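Extracellular ligand-binding receptor (Rhodopseudomonas palustris, PDB 4F06) binds p-hydroxybenzoic acid and probably delivers such lignin-derived aromatic acids to an ABC transporter as its periplasmic solute-binding protein. Local coordinates at residues A266-L271 / A276-V281; P207-V212 / E236-N241; V117-T122 / S285-D290; V48-V53 / A64-V69. One frame throughout, in Å; residues are numbered along the deposited sequence.

Interaction 1: A266-L271 / A276-V281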
loop_
_atom_site.group_PDB
_atom_site.type_symbol
_atom_site.label_atom_id
_atom_site.label_comp_id
_atom_site.label_asym_id
_atom_site.label_seq_id
_atom_site.Cartn_x
_atom_site.Cartn_y
_atom_site.Cartn_z
ATOM N N ALA A 266 -20.158 1.473 -3.394
ATOM C CA ALA A 266 -20.294 2.796 -3.956
ATOM C C ALA A 266 -18.977 3.251 -4.615
ATOM O O ALA A 266 -18.986 3.835 -5.685
ATOM C CB ALA A 266 -20.708 3.766 -2.848
ATOM N N PHE A 267 -17.852 2.962 -3.974
ATOM C CA PHE A 267 -16.533 3.320 -4.514
ATOM C C PHE A 267 -16.300 2.617 -5.836
ATOM O O PHE A 267 -15.822 3.261 -6.774
ATOM C CB PHE A 267 -15.488 2.855 -3.485
ATOM C CG PHE A 267 -14.032 2.990 -3.911
ATOM C CD1 PHE A 267 -13.495 4.238 -4.309
ATOM C CD2 PHE A 267 -13.190 1.875 -3.865
ATOM C CE1 PHE A 267 -12.163 4.359 -4.662
ATOM C CE2 PHE A 267 -11.853 2.005 -4.194
ATOM C CZ PHE A 267 -11.341 3.224 -4.619
ATOM N N LEU A 268 -16.627 1.320 -5.952
ATOM C CA LEU A 268 -16.428 0.629 -7.224
ATOM C C LEU A 268 -17.304 1.254 -8.310
ATOM O O LEU A 268 -16.864 1.413 -9.464
ATOM C CB LEU A 268 -16.743 -0.853 -7.033
ATOM C CG LEU A 268 -15.766 -1.603 -6.098
ATOM C CD1 LEU A 268 -16.163 -3.062 -5.984
ATOM C CD2 LEU A 268 -14.287 -1.476 -6.488
ATOM N N ALA A 269 -18.541 1.621 -7.978
ATOM C CA ALA A 269 -19.396 2.295 -8.958
ATOM C C ALA A 269 -18.783 3.625 -9.401
ATOM O O ALA A 269 -18.836 3.989 -10.584
ATOM C CB ALA A 269 -20.788 2.493 -8.360
ATOM N N LEU A 270 -18.215 4.371 -8.449
ATOM C CA LEU A 270 -17.593 5.666 -8.768
ATOM C C LEU A 270 -16.351 5.454 -9.620
ATOM O O LEU A 270 -16.080 6.256 -10.514
ATOM C CB LEU A 270 -17.247 6.428 -7.491
ATOM C CG LEU A 270 -18.472 6.961 -6.733
ATOM C CD1 LEU A 270 -18.098 7.354 -5.293
ATOM C CD2 LEU A 270 -19.098 8.149 -7.483
ATOM N N LEU A 271 -15.556 4.402 -9.338
ATOM C CA LEU A 271 -14.405 4.106 -10.204
ATOM C C LEU A 271 -14.851 3.867 -11.633
ATOM O O LEU A 271 -14.257 4.379 -12.578
ATOM C CB LEU A 271 -13.669 2.874 -9.659
ATOM C CG LEU A 271 -12.830 3.156 -8.430
ATOM C CD1 LEU A 271 -12.492 1.838 -7.722
ATOM C CD2 LEU A 271 -11.545 3.879 -8.803
ATOM N N ALA A 276 -12.710 4.196 -14.767
ATOM C CA ALA A 276 -11.852 3.047 -14.485
ATOM C C ALA A 276 -12.553 1.739 -14.823
ATOM O O ALA A 276 -13.783 1.667 -14.851
ATOM C CB ALA A 276 -11.429 3.045 -13.022
ATOM N N LYS A 277 -11.749 0.696 -15.001
ATOM C CA LYS A 277 -12.219 -0.689 -15.227
ATOM C C LYS A 277 -12.074 -1.598 -13.952
ATOM O O LYS A 277 -11.015 -1.580 -13.337
ATOM C CB LYS A 277 -11.426 -1.270 -16.417
ATOM C CG LYS A 277 -12.041 -2.534 -17.030
ATOM C CD LYS A 277 -11.324 -2.983 -18.294
ATOM C CE LYS A 277 -11.996 -4.199 -18.936
ATOM N NZ LYS A 277 -11.039 -5.073 -19.647
ATOM N N LEU A 278 -13.083 -2.405 -13.555
ATOM C CA LEU A 278 -12.948 -3.172 -12.265
ATOM C C LEU A 278 -11.727 -4.077 -12.201
ATOM O O LEU A 278 -11.116 -4.162 -11.159
ATOM C CB LEU A 278 -14.130 -4.103 -11.935
ATOM C CG LEU A 278 -15.505 -3.691 -11.484
ATOM C CD1 LEU A 278 -16.344 -4.908 -11.120
ATOM C CD2 LEU A 278 -15.419 -2.749 -10.309
ATOM N N ASP A 279 -11.359 -4.735 -13.311
ATOM C CA ASP A 279 -10.241 -5.680 -13.259
ATOM C C ASP A 279 -8.901 -4.975 -13.289
ATOM O O ASP A 279 -7.883 -5.652 -13.322
ATOM C CB ASP A 279 -10.301 -6.713 -14.386
ATOM C CG ASP A 279 -10.193 -6.100 -15.792
ATOM O OD1 ASP A 279 -9.854 -4.920 -15.976
ATOM O OD2 ASP A 279 -10.436 -6.819 -16.761
ATOM N N GLU A 280 -8.905 -3.625 -13.240
ATOM C CA GLU A 280 -7.651 -2.886 -13.125
ATOM C C GLU A 280 -7.512 -2.257 -11.765
ATOM O O GLU A 280 -6.494 -1.629 -11.483
ATOM C CB GLU A 280 -7.567 -1.813 -14.211
ATOM C CG GLU A 280 -7.541 -2.416 -15.614
ATOM C CD GLU A 280 -6.988 -1.488 -16.696
ATOM O OE1 GLU A 280 -6.966 -0.234 -16.516
ATOM O OE2 GLU A 280 -6.577 -2.022 -17.756
ATOM N N VAL A 281 -8.518 -2.397 -10.888
ATOM C CA VAL A 281 -8.494 -1.716 -9.583
ATOM C C VAL A 281 -7.538 -2.397 -8.597
ATOM O O VAL A 281 -7.575 -3.613 -8.428
ATOM C CB VAL A 281 -9.926 -1.651 -9.003
ATOM C CG1 VAL A 281 -9.919 -1.067 -7.598
ATOM C CG2 VAL A 281 -10.795 -0.804 -9.904
#
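Ala276 N, on the chain that returns after helix 262-273, donates to Leu271 O of that helix at 2.7 Å, with an N-H...O angle of 153°. This bond brings the two CA atoms to 5.1 Å, with the Ala276 methyl near the same carbonyl in one of that residue's two conformers. The rest of the contact is aliphatic. Leu271 and Val281 meet tip to tip: with CG of the leucine anti to its carbonyl carbon (chi1 -76°), CD1 is sent toward the valine and lies 3.8 Å from Val281 CG2 and almost as near CG1, so one methyl faces both branches. The same Leu271 CD1 also rests over a face of the Phe267 ring, near its rim, and is thus held between an aromatic and a branched aliphatic neighbour. One turn back on the helix, Leu268 crosses Leu278 at about a right angle, with Leu278 CD2 4.0 Å from Leu268 CB. Residues 278-280 form a short 3-10 segment, which carries the chain from Leu278 round to Val281. The whole is a helix-to-helix connection folded back on its own helix: Met27 of helix 19-36 packs on Ala276 and Val281, while Phe267 meets Tyr289 of helix 283-301 edge-to-face.

Interaction 2: P207-V212 / E236-N241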
loop_
_atom_site.group_PDB
_atom_site.type_symbol
_atom_site.label_atom_id
_atom_site.label_comp_id
_atom_site.label_asym_id
_atom_site.label_seq_id
_atom_site.Cartn_x
_atom_site.Cartn_y
_atom_site.Cartn_z
ATOM N N PRO A 207 7.747 -8.097 -9.828
ATOM C CA PRO A 207 8.425 -9.006 -8.890
ATOM C C PRO A 207 7.455 -9.987 -8.227
ATOM O O PRO A 207 7.784 -11.176 -8.061
ATOM C CB PRO A 207 9.002 -8.047 -7.831
ATOM C CG PRO A 207 9.257 -6.781 -8.638
ATOM C CD PRO A 207 8.016 -6.677 -9.494
ATOM N N THR A 208 6.260 -9.512 -7.833
ATOM C CA THR A 208 5.300 -10.404 -7.197
ATOM C C THR A 208 4.771 -11.459 -8.154
ATOM O O THR A 208 4.561 -12.619 -7.756
ATOM C CB THR A 208 4.186 -9.591 -6.518
ATOM O OG1 THR A 208 3.592 -8.655 -7.431
ATOM C CG2 THR A 208 4.731 -8.773 -5.338
ATOM N N LEU A 209 4.528 -11.071 -9.394
ATOM C CA LEU A 209 4.063 -12.047 -10.359
ATOM C C LEU A 209 5.126 -13.150 -10.558
ATOM O O LEU A 209 4.825 -14.354 -10.614
ATOM C CB LEU A 209 3.748 -11.362 -11.694
ATOM C CG LEU A 209 3.068 -12.323 -12.713
ATOM C CD1 LEU A 209 1.719 -12.811 -12.194
ATOM C CD2 LEU A 209 2.823 -11.627 -14.032
ATOM N N GLY A 210 6.378 -12.730 -10.703
ATOM C CA GLY A 210 7.473 -13.708 -10.879
ATOM C C GLY A 210 7.643 -14.618 -9.714
ATOM O O GLY A 210 7.832 -15.818 -9.885
ATOM N N PHE A 211 7.573 -14.070 -8.504
ATOM C CA PHE A 211 7.777 -14.891 -7.313
ATOM C C PHE A 211 6.655 -15.937 -7.213
ATOM O O PHE A 211 6.937 -17.105 -7.002
ATOM C CB PHE A 211 7.818 -13.991 -6.050
ATOM C CG PHE A 211 8.113 -14.756 -4.789
ATOM C CD1 PHE A 211 7.108 -15.432 -4.105
ATOM C CD2 PHE A 211 9.418 -14.781 -4.281
ATOM C CE1 PHE A 211 7.447 -16.143 -2.941
ATOM C CE2 PHE A 211 9.730 -15.441 -3.109
ATOM C CZ PHE A 211 8.732 -16.139 -2.432
ATOM N N VAL A 212 5.409 -15.528 -7.382
ATOM C CA VAL A 212 4.300 -16.484 -7.214
ATOM C C VAL A 212 4.365 -17.573 -8.296
ATOM O O VAL A 212 4.141 -18.755 -8.014
ATOM C CB VAL A 212 2.950 -15.761 -7.180
ATOM C CG1 VAL A 212 1.779 -16.755 -7.223
ATOM C CG2 VAL A 212 2.877 -14.915 -5.902
ATOM N N GLU A 236 -5.257 -7.690 -7.133
ATOM C CA GLU A 236 -6.337 -8.245 -7.928
ATOM C C GLU A 236 -6.034 -8.314 -9.422
ATOM O O GLU A 236 -6.381 -9.315 -10.056
ATOM C CB GLU A 236 -7.665 -7.542 -7.607
ATOM C CG GLU A 236 -8.248 -7.981 -6.265
ATOM C CD GLU A 236 -7.718 -7.185 -5.081
ATOM O OE1 GLU A 236 -6.756 -6.339 -5.208
ATOM O OE2 GLU A 236 -8.263 -7.407 -3.989
ATOM N N PRO A 237 -5.458 -7.240 -10.021
ATOM C CA PRO A 237 -5.255 -7.342 -11.485
ATOM C C PRO A 237 -4.288 -8.419 -11.914
ATOM O O PRO A 237 -4.319 -8.825 -13.077
ATOM C CB PRO A 237 -4.737 -5.953 -11.862
ATOM C CG PRO A 237 -5.344 -5.077 -10.768
ATOM C CD PRO A 237 -5.200 -5.890 -9.514
ATOM N N ASP A 238 -3.472 -8.932 -10.999
ATOM C CA ASP A 238 -2.589 -10.061 -11.357
ATOM C C ASP A 238 -3.189 -11.406 -11.051
ATOM O O ASP A 238 -2.631 -12.409 -11.482
ATOM C CB ASP A 238 -1.200 -9.907 -10.764
ATOM C CG ASP A 238 -0.222 -9.210 -11.719
ATOM O OD1 ASP A 238 -0.433 -9.203 -12.964
ATOM O OD2 ASP A 238 0.810 -8.714 -11.240
ATOM N N LEU A 239 -4.331 -11.470 -10.362
ATOM C CA LEU A 239 -4.918 -12.795 -10.053
ATOM C C LEU A 239 -5.180 -13.593 -11.349
ATOM O O LEU A 239 -4.843 -14.767 -11.394
ATOM C CB LEU A 239 -6.159 -12.679 -9.165
ATOM C CG LEU A 239 -5.843 -12.201 -7.726
ATOM C CD1 LEU A 239 -7.159 -12.116 -6.960
ATOM C CD2 LEU A 239 -4.869 -13.124 -6.998
ATOM N N PRO A 240 -5.738 -12.976 -12.413
ATOM C CA PRO A 240 -5.958 -13.777 -13.634
ATOM C C PRO A 240 -4.667 -14.203 -14.307
ATOM O O PRO A 240 -4.665 -15.168 -15.102
ATOM C CB PRO A 240 -6.709 -12.817 -14.568
ATOM C CG PRO A 240 -7.324 -11.796 -13.686
ATOM C CD PRO A 240 -6.394 -11.658 -12.491
ATOM N N ASN A 241 -3.572 -13.480 -14.028
ATOM C CA ASN A 241 -2.267 -13.848 -14.599
ATOM C C ASN A 241 -1.607 -14.981 -13.888
ATOM O O ASN A 241 -0.817 -15.685 -14.488
ATOM C CB ASN A 241 -1.356 -12.609 -14.644
ATOM C CG ASN A 241 -1.901 -11.556 -15.570
ATOM O OD1 ASN A 241 -2.493 -11.906 -16.607
ATOM N ND2 ASN A 241 -1.709 -10.297 -15.259
HETATM O O HOH W 1 1.552 -9.663 -8.822
#
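Leu209 supplies the apolar side of this surface contact and presents its branched end to two polar residues, Asp238 and Asn241. Its CG is anti to the backbone N (chi1 -172°), which carries CD1 to 3.9 Å from Asn241 CB and close to the carboxylate carbon of Asp238. Both of these side chains run at about a right angle to the leucine. Asp238 OD2 lies 4.0 Å from Leu209 CB.

Polar contacts occupy the two carboxylate oxygens separately. Asn241 ND2 donates to Asp238 OD1 at 2.8 Å with an N-H...O angle of 166°; the acceptor lies in the amide plane, so this bond fixes how the amide is turned. On OD2 a water donates at 2.7 Å, and the same water donates to Thr208 OG1, also at 2.7 Å. The water thus joins the segments through both of its protons; Thr208 OG1 is also hydrogen-bonded to Gly205 O.

Helices 206-217 and 239-242 follow strands 197-201 and 226-230, parallel neighbours in the larger sheet, so the contact joins adjacent connections of this alpha/beta lobe. Ile242 lies against Leu209 and Val212, Lys213 NZ reaches Asn241 O, and Leu239 turns to Leu352 and Asn354 of strand 351-363.

Interaction 3: V117-T122 / S285-D290. With SO4 (sulfate ion), chain D.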
loop_
_atom_site.group_PDB
_atom_site.type_symbol
_atom_site.label_atom_id
_atom_site.label_comp_id
_atom_site.label_asym_id
_atom_site.label_seq_id
_atom_site.Cartn_x
_atom_site.Cartn_y
_atom_site.Cartn_z
ATOM N N VAL A 117 1.157 12.855 5.974
ATOM C CA VAL A 117 0.098 11.962 6.455
ATOM C C VAL A 117 -0.036 10.825 5.478
ATOM O O VAL A 117 0.156 11.047 4.289
ATOM C CB VAL A 117 -1.225 12.742 6.683
ATOM C CG1 VAL A 117 -1.715 13.393 5.384
ATOM C CG2 VAL A 117 -2.315 11.885 7.344
ATOM N N ARG A 118 -0.309 9.611 5.955
ATOM C CA ARG A 118 -0.285 8.438 5.069
ATOM C C ARG A 118 -1.645 7.753 5.076
ATOM O O ARG A 118 -2.165 7.416 6.140
ATOM C CB ARG A 118 0.837 7.465 5.511
ATOM C CG ARG A 118 0.829 6.165 4.714
ATOM C CD ARG A 118 2.178 5.460 4.747
ATOM N NE ARG A 118 2.718 5.371 6.107
ATOM C CZ ARG A 118 4.007 5.078 6.354
ATOM N NH1 ARG A 118 4.827 4.796 5.307
ATOM N NH2 ARG A 118 4.475 5.069 7.599
ATOM N N THR A 119 -2.198 7.516 3.864
ATOM C CA THR A 119 -3.521 6.873 3.730
ATOM C C THR A 119 -3.388 5.483 3.105
ATOM O O THR A 119 -4.429 4.885 2.737
ATOM C CB THR A 119 -4.475 7.733 2.868
ATOM O OG1 THR A 119 -3.831 7.977 1.618
ATOM C CG2 THR A 119 -4.784 9.062 3.558
ATOM N N SER A 120 -2.172 4.946 3.034
ATOM C CA SER A 120 -2.007 3.606 2.479
ATOM C C SER A 120 -1.969 2.574 3.604
ATOM O O SER A 120 -3.043 2.120 4.047
ATOM C CB SER A 120 -0.785 3.546 1.557
ATOM O OG SER A 120 0.394 3.942 2.296
ATOM N N PHE A 121 -0.768 2.229 4.115
ATOM C CA PHE A 121 -0.580 1.116 5.064
ATOM C C PHE A 121 0.866 1.163 5.453
ATOM O O PHE A 121 1.683 1.830 4.794
ATOM C CB PHE A 121 -0.956 -0.263 4.433
ATOM C CG PHE A 121 -0.192 -0.565 3.135
ATOM C CD1 PHE A 121 -0.662 0.018 1.932
ATOM C CD2 PHE A 121 0.931 -1.384 3.104
ATOM C CE1 PHE A 121 -0.015 -0.260 0.711
ATOM C CE2 PHE A 121 1.587 -1.657 1.895
ATOM C CZ PHE A 121 1.125 -1.072 0.725
ATOM N N THR A 122 1.224 0.405 6.485
ATOM C CA THR A 122 2.653 0.075 6.708
ATOM C C THR A 122 2.886 -1.418 6.641
ATOM O O THR A 122 1.957 -2.245 6.760
ATOM C CB THR A 122 3.282 0.640 8.008
ATOM O OG1 THR A 122 2.867 -0.165 9.114
ATOM C CG2 THR A 122 2.940 2.098 8.186
ATOM N N SER A 285 -5.728 2.780 -5.505
ATOM C CA SER A 285 -6.928 3.594 -5.746
ATOM C C SER A 285 -7.637 4.022 -4.470
ATOM O O SER A 285 -8.082 5.159 -4.389
ATOM C CB SER A 285 -7.910 2.905 -6.722
ATOM O OG SER A 285 -8.502 1.785 -6.115
ATOM N N VAL A 286 -7.733 3.110 -3.488
ATOM C CA VAL A 286 -8.433 3.480 -2.277
ATOM C C VAL A 286 -7.572 4.451 -1.462
ATOM O O VAL A 286 -8.083 5.378 -0.823
ATOM C CB VAL A 286 -8.911 2.259 -1.481
ATOM C CG1 VAL A 286 -7.801 1.518 -0.722
ATOM C CG2 VAL A 286 -10.011 2.711 -0.474
ATOM N N ALA A 287 -6.250 4.256 -1.492
ATOM C CA ALA A 287 -5.368 5.206 -0.767
ATOM C C ALA A 287 -5.502 6.589 -1.405
ATOM O O ALA A 287 -5.427 7.591 -0.695
ATOM C CB ALA A 287 -3.935 4.725 -0.818
ATOM N N ALA A 288 -5.671 6.634 -2.725
ATOM C CA ALA A 288 -5.839 7.929 -3.411
ATOM C C ALA A 288 -7.198 8.568 -3.126
ATOM O O ALA A 288 -7.271 9.787 -2.942
ATOM C CB ALA A 288 -5.589 7.764 -4.919
ATOM N N TYR A 289 -8.245 7.747 -3.091
ATOM C CA TYR A 289 -9.584 8.251 -2.784
ATOM C C TYR A 289 -9.587 8.868 -1.371
ATOM O O TYR A 289 -10.070 9.997 -1.175
ATOM C CB TYR A 289 -10.551 7.066 -2.876
ATOM C CG TYR A 289 -12.027 7.410 -2.727
ATOM C CD1 TYR A 289 -12.796 7.834 -3.835
ATOM C CD2 TYR A 289 -12.654 7.332 -1.487
ATOM C CE1 TYR A 289 -14.142 8.131 -3.711
ATOM C CE2 TYR A 289 -14.009 7.629 -1.360
ATOM C CZ TYR A 289 -14.747 8.053 -2.460
ATOM O OH TYR A 289 -16.082 8.404 -2.352
ATOM N N ASP A 290 -9.065 8.135 -0.379
ATOM C CA ASP A 290 -8.977 8.635 0.987
ATOM C C ASP A 290 -7.984 9.808 1.098
ATOM O O ASP A 290 -8.178 10.718 1.929
ATOM C CB ASP A 290 -8.654 7.512 1.958
ATOM C CG ASP A 290 -9.850 6.584 2.146
ATOM O OD1 ASP A 290 -10.990 7.083 2.310
ATOM O OD2 ASP A 290 -9.643 5.364 2.144
HETATM S S SO4 D . -18.050 9.167 0.825
HETATM O O1 SO4 D . -16.926 9.446 -0.065
HETATM O O2 SO4 D . -19.003 10.270 0.700
HETATM O O3 SO4 D . -18.671 7.891 0.458
HETATM O O4 SO4 D . -17.671 9.224 2.258
#
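A threonine hydroxyl reaches into the backbone of a helix: Thr119 OG1 donates to Ala287 O at 2.8 Å, approaching a carbonyl within helix 283-301. The approach is bent, with a C=O...donor angle of 128° and the donor 26° from the carbonyl plane, so the hydroxyl comes in from the flank of the helix. Thr119 places OG1 between its backbone N and carbonyl carbon (chi1 55°), which leaves CG2 to pack on the backbone of Asp290, 4.1 Å from its carbonyl carbon. Ala287 answers with its methyl: CB sits 3.6 Å from Thr119 O and 4.0 Å from Ser120 CA, so the loop lies close against the helix.

In this periplasmic-binding-protein fold, strand 116-118 is an edge strand of its six-stranded sheet, and the contact seats the chain leaving it on helix 283-301. Phe121, next along the loop, touches a bound p-hydroxybenzoic acid, and Thr122 is the N-cap of helix 123-136. The buried polar ends are satisfied further out: Ser120 OG bonds to Asn103 O, while Asp290 is held by Ser322, Trp320 and a salt bridge to Arg324, whose NH2 also takes Thr119 O. Elsewhere on the helix, Tyr289 OH donates to O1 of a sulfate at 2.7 Å; that ion, probably from the crystallisation liquor, is also bound by His36.

Interaction 4: V48-V53 / A64-V69. With SO4 (sulfate ion), chain H.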
loop_
_atom_site.group_PDB
_atom_site.type_symbol
_atom_site.label_atom_id
_atom_site.label_comp_id
_atom_site.label_asym_id
_atom_site.label_seq_id
_atom_site.Cartn_x
_atom_site.Cartn_y
_atom_site.Cartn_z
ATOM N N VAL A 48 -2.330 17.419 -10.622
ATOM C CA VAL A 48 -1.254 17.442 -11.650
ATOM C C VAL A 48 -0.376 16.198 -11.420
ATOM O O VAL A 48 0.119 16.006 -10.312
ATOM C CB VAL A 48 -0.390 18.729 -11.511
ATOM C CG1 VAL A 48 0.667 18.801 -12.631
ATOM C CG2 VAL A 48 -1.296 19.972 -11.498
ATOM N N TYR A 49 -0.197 15.353 -12.440
ATOM C CA TYR A 49 0.489 14.067 -12.257
ATOM C C TYR A 49 1.898 14.102 -12.822
ATOM O O TYR A 49 2.127 14.605 -13.933
ATOM C CB TYR A 49 -0.326 12.924 -12.931
ATOM C CG TYR A 49 -1.691 12.777 -12.304
ATOM C CD1 TYR A 49 -2.770 13.550 -12.736
ATOM C CD2 TYR A 49 -1.882 11.888 -11.244
ATOM C CE1 TYR A 49 -4.012 13.417 -12.121
ATOM C CE2 TYR A 49 -3.121 11.762 -10.638
ATOM C CZ TYR A 49 -4.165 12.529 -11.069
ATOM O OH TYR A 49 -5.403 12.402 -10.460
ATOM N N ARG A 50 2.836 13.499 -12.105
ATOM C CA ARG A 50 4.208 13.380 -12.578
ATOM C C ARG A 50 4.661 11.939 -12.347
ATOM O O ARG A 50 4.183 11.245 -11.429
ATOM C CB ARG A 50 5.115 14.345 -11.793
ATOM C CG ARG A 50 4.827 15.827 -12.013
ATOM C CD ARG A 50 5.097 16.230 -13.464
ATOM N NE ARG A 50 4.834 17.661 -13.712
ATOM C CZ ARG A 50 3.741 18.146 -14.281
ATOM N NH1 ARG A 50 2.766 17.321 -14.666
ATOM N NH2 ARG A 50 3.633 19.465 -14.471
ATOM N N ASP A 51 5.620 11.488 -13.160
ATOM C CA ASP A 51 5.937 10.060 -13.246
ATOM C C ASP A 51 7.229 9.691 -12.501
ATOM O O ASP A 51 8.348 9.999 -12.912
ATOM C CB ASP A 51 6.020 9.711 -14.737
ATOM C CG ASP A 51 6.127 8.246 -15.016
ATOM O OD1 ASP A 51 6.045 7.379 -14.091
ATOM O OD2 ASP A 51 6.275 7.961 -16.225
ATOM N N GLU A 52 7.012 8.979 -11.411
ATOM C CA GLU A 52 8.037 8.463 -10.579
ATOM C C GLU A 52 8.886 7.348 -11.227
ATOM O O GLU A 52 10.099 7.204 -10.904
ATOM C CB GLU A 52 7.216 7.913 -9.396
ATOM C CG GLU A 52 7.943 7.162 -8.378
ATOM C CD GLU A 52 7.078 6.735 -7.186
ATOM O OE1 GLU A 52 5.843 7.059 -7.115
ATOM O OE2 GLU A 52 7.657 6.066 -6.360
ATOM N N VAL A 53 8.244 6.549 -12.072
ATOM C CA VAL A 53 8.867 5.428 -12.853
ATOM C C VAL A 53 9.403 4.219 -12.028
ATOM O O VAL A 53 8.958 3.084 -12.229
ATOM C CB VAL A 53 9.954 5.920 -13.852
ATOM C CG1 VAL A 53 10.430 4.739 -14.721
ATOM C CG2 VAL A 53 9.412 7.025 -14.740
ATOM N N ALA A 64 9.188 16.708 -7.325
ATOM C CA ALA A 64 8.527 17.462 -6.250
ATOM C C ALA A 64 8.893 18.943 -6.291
ATOM O O ALA A 64 8.030 19.809 -6.116
ATOM C CB ALA A 64 8.877 16.819 -4.921
ATOM N N GLN A 65 10.190 19.209 -6.492
ATOM C CA GLN A 65 10.627 20.607 -6.539
ATOM C C GLN A 65 10.002 21.327 -7.736
ATOM O O GLN A 65 9.608 22.483 -7.593
ATOM C CB GLN A 65 12.155 20.685 -6.595
ATOM C CG GLN A 65 12.749 20.246 -5.279
ATOM C CD GLN A 65 14.245 20.124 -5.280
ATOM O OE1 GLN A 65 14.862 19.861 -6.326
ATOM N NE2 GLN A 65 14.852 20.345 -4.098
ATOM N N GLU A 66 9.899 20.679 -8.904
ATOM C CA GLU A 66 9.242 21.326 -10.044
ATOM C C GLU A 66 7.772 21.599 -9.741
ATOM O O GLU A 66 7.210 22.640 -10.118
ATOM C CB GLU A 66 9.367 20.445 -11.304
ATOM C CG GLU A 66 8.709 21.052 -12.556
ATOM C CD GLU A 66 7.213 20.675 -12.917
ATOM O OE1 GLU A 66 6.523 19.802 -12.355
ATOM O OE2 GLU A 66 6.655 21.268 -13.876
ATOM N N LEU A 67 7.097 20.638 -9.118
ATOM C CA LEU A 67 5.674 20.856 -8.796
ATOM C C LEU A 67 5.515 22.037 -7.803
ATOM O O LEU A 67 4.606 22.848 -7.950
ATOM C CB LEU A 67 5.058 19.595 -8.187
ATOM C CG LEU A 67 4.801 18.483 -9.214
ATOM C CD1 LEU A 67 4.705 17.111 -8.514
ATOM C CD2 LEU A 67 3.561 18.830 -10.016
ATOM N N ILE A 68 6.412 22.129 -6.807
ATOM C CA ILE A 68 6.355 23.219 -5.833
ATOM C C ILE A 68 6.636 24.567 -6.513
ATOM O O ILE A 68 5.910 25.551 -6.276
ATOM C CB ILE A 68 7.371 22.960 -4.690
ATOM C CG1 ILE A 68 6.879 21.795 -3.795
ATOM C CG2 ILE A 68 7.594 24.192 -3.794
ATOM C CD1 ILE A 68 7.949 21.160 -2.927
ATOM N N VAL A 69 7.675 24.622 -7.357
ATOM C CA VAL A 69 8.104 25.910 -7.927
ATOM C C VAL A 69 7.302 26.336 -9.170
ATOM O O VAL A 69 6.858 27.484 -9.274
ATOM C CB VAL A 69 9.611 25.870 -8.235
ATOM C CG1 VAL A 69 10.031 27.107 -9.011
ATOM C CG2 VAL A 69 10.407 25.753 -6.950
HETATM S S SO4 H . 0.239 19.396 -16.537
HETATM O O1 SO4 H . 0.169 19.540 -18.016
HETATM O O2 SO4 H . 1.374 20.218 -16.024
HETATM O O3 SO4 H . -1.029 19.898 -15.935
HETATM O O4 SO4 H . 0.418 17.965 -16.152
#
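Arg50 and Glu66 form a salt bridge between strand 43-51 and helix 57-69, which open a beta-alpha-beta crossover of this periplasmic-binding-protein fold; it ends in strand 75-78, with strand 5-12 lying between the two strands in the sheet. Strand 48-51 and helix 64-69 run nearly antiparallel, at 157°, with their axes 10.1 Å apart.

All three nitrogens of the Arg50 guanidinium have an acceptor. NE donates to Glu66 OE1 at 3.0 Å with an N-H...O angle of 161°; the oxygen is met on its syn side, although the donor stands 35° out of the carboxylate plane. NH1 serves two acceptors: Tyr49 O, which it approaches from above the carbonyl plane at 2.9 Å, and sulfate O4. NH2 donates to sulfate O2 at 2.8 Å, and a long, weak ion pair links it to Glu71 as well. The sulfate, probably from the crystallisation liquor, is therefore gripped by a two-pronged edge of the guanidinium, while Glu66 sits at another edge. The anions on these edges would be expected to keep the arginine charged.

The chain of Arg50 bends at chi2, folding its aliphatic part over Leu67 and turning the head to the carboxylate. Away from the contact, Asp51 accepts from Ser15 OG and Met14 N, and Glu52 accepts from Asn84 ND2 and from the backbone N of Tyr80 and Phe81, both residues of the ligand pocket.

Leu67 completes the apolar layer: its CD2 covers one guanidinium face near the rim, and its CD1 lies 3.7 Å from Arg50 CG.

How the interactions relate
Interactions 1 and 3 are bound through consecutive helices, 262-273 and 283-301: Phe267 CZ lies 3.5 Å from Ser285 OG, and their centres are 16 Å apart. Interaction 1 also touches interaction 2, where Val281 O meets Pro237 CD at 3.5 Å, so 276-281 packs against 236-241. Interaction 4 touches none of the others; its nearest atoms are about 7 Å from interaction 3, but both reach the same six-stranded sheet, from strands 43-51 and 116-118. Interaction 3 lies closest to the ligand: it holds Phe121 of the pocket, and the Ser120 side chain is about 8 Å from a bound p-hydroxybenzoic acid, against about 11 Å for Asp238 of interaction 2.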